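Hemolysin-related protein (Vibrio cholerae serotype O1, PDB 5V6F) binds mannose-containing glycans through this second beta-prism lectin domain of the biofilm protein RbmC, consistent with targeting of mammalian glycans. Local coordinates at residues G78-K86 and L96-N105. Sequence-based numbering, arbitrary orientation.
Sequences GGYHIVAIK and LLGSTHYASN. With SO4 (sulfate ion), chain D.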
loop_
_atom_site.group_PDB
_atom_site.type_symbol
_atom_site.label_atom_id
_atom_site.label_comp_id
_atom_site.label_asym_id
_atom_site.label_seq_id
_atom_site.Cartn_x
_atom_site.Cartn_y
_atom_site.Cartn_z
ATOM N N GLY A 78 -8.854 14.822 5.628
ATOM C CA GLY A 78 -9.475 15.004 4.336
ATOM C C GLY A 78 -9.310 13.836 3.388
ATOM O O GLY A 78 -8.235 13.232 3.304
ATOM N N GLY A 79 -10.379 13.515 2.671
ATOM C CA GLY A 79 -10.306 12.634 1.529
ATOM C C GLY A 79 -10.380 11.162 1.894
ATOM O O GLY A 79 -10.099 10.746 3.019
ATOM N N TYR A 80 -10.765 10.366 0.897
ATOM C CA TYR A 80 -10.781 8.914 1.000
ATOM C C TYR A 80 -9.441 8.362 0.525
ATOM O O TYR A 80 -9.039 8.595 -0.621
ATOM C CB TYR A 80 -11.929 8.329 0.176
ATOM C CG TYR A 80 -13.270 8.422 0.869
ATOM C CD1 TYR A 80 -13.700 7.421 1.729
ATOM C CD2 TYR A 80 -14.096 9.521 0.676
ATOM C CE1 TYR A 80 -14.922 7.506 2.371
ATOM C CE2 TYR A 80 -15.321 9.613 1.312
ATOM C CZ TYR A 80 -15.726 8.604 2.159
ATOM O OH TYR A 80 -16.940 8.687 2.801
ATOM N N HIS A 81 -8.758 7.626 1.399
ATOM C CA HIS A 81 -7.462 7.049 1.067
ATOM C C HIS A 81 -7.314 5.710 1.773
ATOM O O HIS A 81 -8.141 5.323 2.600
ATOM C CB HIS A 81 -6.293 7.950 1.485
ATOM C CG HIS A 81 -6.559 9.416 1.347
ATOM N ND1 HIS A 81 -6.251 10.125 0.206
ATOM C CD2 HIS A 81 -7.073 10.313 2.219
ATOM C CE1 HIS A 81 -6.580 11.392 0.376
ATOM N NE2 HIS A 81 -7.078 11.534 1.591
ATOM N N ILE A 82 -6.233 5.011 1.441
ATOM C CA ILE A 82 -5.798 3.864 2.227
ATOM C C ILE A 82 -5.105 4.390 3.472
ATOM O O ILE A 82 -4.180 5.209 3.385
ATOM C CB ILE A 82 -4.870 2.956 1.403
ATOM C CG1 ILE A 82 -5.659 2.307 0.258
ATOM C CG2 ILE A 82 -4.206 1.901 2.306
ATOM C CD1 ILE A 82 -4.841 1.384 -0.645
ATOM N N VAL A 83 -5.553 3.935 4.639
ATOM C CA VAL A 83 -4.984 4.393 5.897
ATOM C C VAL A 83 -4.157 3.321 6.598
ATOM O O VAL A 83 -3.268 3.672 7.387
ATOM C CB VAL A 83 -6.071 4.944 6.848
ATOM C CG1 VAL A 83 -6.702 6.196 6.242
ATOM C CG2 VAL A 83 -7.136 3.894 7.159
ATOM N N ALA A 84 -4.389 2.038 6.319
ATOM C CA ALA A 84 -3.603 0.992 6.952
ATOM C C ALA A 84 -3.550 -0.232 6.052
ATOM O O ALA A 84 -4.505 -0.538 5.331
ATOM C CB ALA A 84 -4.179 0.609 8.319
ATOM N N ILE A 85 -2.414 -0.927 6.100
ATOM C CA ILE A 85 -2.258 -2.224 5.451
ATOM C C ILE A 85 -1.608 -3.172 6.440
ATOM O O ILE A 85 -0.527 -2.884 6.969
ATOM C CB ILE A 85 -1.405 -2.161 4.170
ATOM C CG1 ILE A 85 -1.922 -1.090 3.213
ATOM C CG2 ILE A 85 -1.417 -3.526 3.475
ATOM C CD1 ILE A 85 -0.937 -0.745 2.125
ATOM N N LYS A 86 -2.256 -4.308 6.671
ATOM C CA LYS A 86 -1.672 -5.396 7.438
ATOM C C LYS A 86 -1.165 -6.452 6.462
ATOM O O LYS A 86 -1.946 -7.010 5.685
ATOM C CB LYS A 86 -2.692 -5.995 8.403
ATOM C CG LYS A 86 -2.166 -7.162 9.212
ATOM C CD LYS A 86 -3.245 -7.731 10.113
ATOM C CE LYS A 86 -2.840 -9.075 10.674
ATOM N NZ LYS A 86 -3.955 -9.705 11.438
ATOM N N LEU A 96 1.665 -4.296 10.581
ATOM C CA LEU A 96 0.629 -3.316 10.281
ATOM C C LEU A 96 1.293 -1.968 10.054
ATOM O O LEU A 96 1.913 -1.419 10.969
ATOM C CB LEU A 96 -0.389 -3.218 11.416
ATOM C CG LEU A 96 -1.504 -2.184 11.213
ATOM C CD1 LEU A 96 -2.481 -2.667 10.168
ATOM C CD2 LEU A 96 -2.220 -1.881 12.520
ATOM N N LEU A 97 1.161 -1.439 8.844
ATOM C CA LEU A 97 1.607 -0.086 8.551
ATOM C C LEU A 97 0.398 0.834 8.450
ATOM O O LEU A 97 -0.693 0.415 8.058
ATOM C CB LEU A 97 2.418 -0.041 7.255
ATOM C CG LEU A 97 3.636 -0.970 7.220
ATOM C CD1 LEU A 97 4.410 -0.774 5.925
ATOM C CD2 LEU A 97 4.542 -0.757 8.432
ATOM N N GLY A 98 0.600 2.093 8.820
ATOM C CA GLY A 98 -0.507 3.024 8.901
ATOM C C GLY A 98 -1.297 2.835 10.186
ATOM O O GLY A 98 -0.806 2.293 11.184
ATOM N N SER A 99 -2.548 3.290 10.153
ATOM C CA SER A 99 -3.407 3.276 11.329
ATOM C C SER A 99 -4.861 3.170 10.897
ATOM O O SER A 99 -5.247 3.677 9.844
ATOM C CB SER A 99 -3.220 4.541 12.180
ATOM O OG SER A 99 -4.163 4.580 13.242
ATOM N N THR A 100 -5.674 2.533 11.736
ATOM C CA THR A 100 -7.113 2.488 11.517
ATOM C C THR A 100 -7.869 3.531 12.332
ATOM O O THR A 100 -9.101 3.569 12.269
ATOM C CB THR A 100 -7.664 1.094 11.851
ATOM O OG1 THR A 100 -7.480 0.819 13.248
ATOM C CG2 THR A 100 -6.965 0.020 11.030
ATOM N N HIS A 101 -7.172 4.386 13.078
ATOM C CA HIS A 101 -7.809 5.199 14.107
ATOM C C HIS A 101 -8.071 6.640 13.691
ATOM O O HIS A 101 -8.681 7.386 14.465
ATOM C CB HIS A 101 -6.956 5.182 15.377
ATOM C CG HIS A 101 -6.848 3.828 16.005
ATOM N ND1 HIS A 101 -7.747 3.372 16.944
ATOM C CD2 HIS A 101 -5.959 2.826 15.816
ATOM C CE1 HIS A 101 -7.410 2.149 17.315
ATOM N NE2 HIS A 101 -6.328 1.795 16.644
ATOM N N TYR A 102 -7.649 7.056 12.500
ATOM C CA TYR A 102 -7.800 8.443 12.076
ATOM C C TYR A 102 -8.631 8.554 10.806
ATOM O O TYR A 102 -8.397 9.422 9.960
ATOM C CB TYR A 102 -6.432 9.094 11.902
ATOM C CG TYR A 102 -5.643 9.082 13.185
ATOM C CD1 TYR A 102 -4.834 8.004 13.513
ATOM C CD2 TYR A 102 -5.735 10.129 14.089
ATOM C CE1 TYR A 102 -4.122 7.978 14.690
ATOM C CE2 TYR A 102 -5.024 10.114 15.276
ATOM C CZ TYR A 102 -4.222 9.034 15.572
ATOM O OH TYR A 102 -3.514 9.011 16.754
ATOM N N ALA A 103 -9.640 7.694 10.677
ATOM C CA ALA A 103 -10.537 7.739 9.537
ATOM C C ALA A 103 -11.909 7.239 9.955
ATOM O O ALA A 103 -12.037 6.361 10.815
ATOM C CB ALA A 103 -10.014 6.900 8.368
ATOM N N SER A 104 -12.928 7.811 9.331
ATOM C CA SER A 104 -14.302 7.354 9.440
ATOM C C SER A 104 -14.701 6.662 8.141
ATOM O O SER A 104 -13.918 6.576 7.189
ATOM C CB SER A 104 -15.233 8.528 9.742
ATOM O OG SER A 104 -15.290 9.419 8.640
ATOM N N ASN A 105 -15.938 6.168 8.108
ATOM C CA ASN A 105 -16.505 5.542 6.916
ATOM C C ASN A 105 -15.532 4.535 6.310
ATOM O O ASN A 105 -15.252 4.541 5.110
ATOM C CB ASN A 105 -16.903 6.602 5.892
ATOM C CG ASN A 105 -17.866 7.618 6.462
ATOM O OD1 ASN A 105 -18.813 7.263 7.159
ATOM N ND2 ASN A 105 -17.615 8.891 6.190
HETATM S S SO4 D . -16.950 3.800 10.558
HETATM O O1 SO4 D . -18.000 3.772 9.540
HETATM O O2 SO4 D . -16.817 5.157 11.086
HETATM O O3 SO4 D . -15.692 3.376 9.960
HETATM O O4 SO4 D . -17.309 2.885 11.639
#
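Ile85 and Leu97 form the hydrogen-bonded pair of an antiparallel hairpin: Ile85 N to Leu97 O and Leu97 N to Ile85 O both measure 2.9 Å. The ladder runs on to Ser99 N, which donates to Val83 O over 2.9 Å. Gly98, at positive phi (79°), brings its CA to 3.2 Å from the same Val83 O, close enough for a CA-H...O contact. Past Ser99, segment 96-105 peels away from strand 80-86, and Ser99 OG accepts from His101 N in an ST turn.

Apolar contacts flank the ladder. With Leu96 CG anti to the backbone N (chi1 178°), CD1 reaches Lys86 CB at 3.8 Å, while Ala84 CB meets Thr100 CG2 at 3.9 Å. Val83 CG1 touches Ala103 CB at 4.0 Å. A separate, partly polar contact lies farther along: Asn105 lies obliquely against the Tyr80 hydroxyl end, CB to OH 3.7 Å, the ring and amide planes 24° apart.

Strand 94-98 edges one sheet of the beta-prism; strand 80-89 lies between it and strand 65-75, and its Val83 and Ala84 together face Thr71 of that strand in a classic beta bulge. Ile85 and Leu97 pack on Leu27 of strand 24-29, and Tyr102 stacks on Phe31 of the glycan pocket.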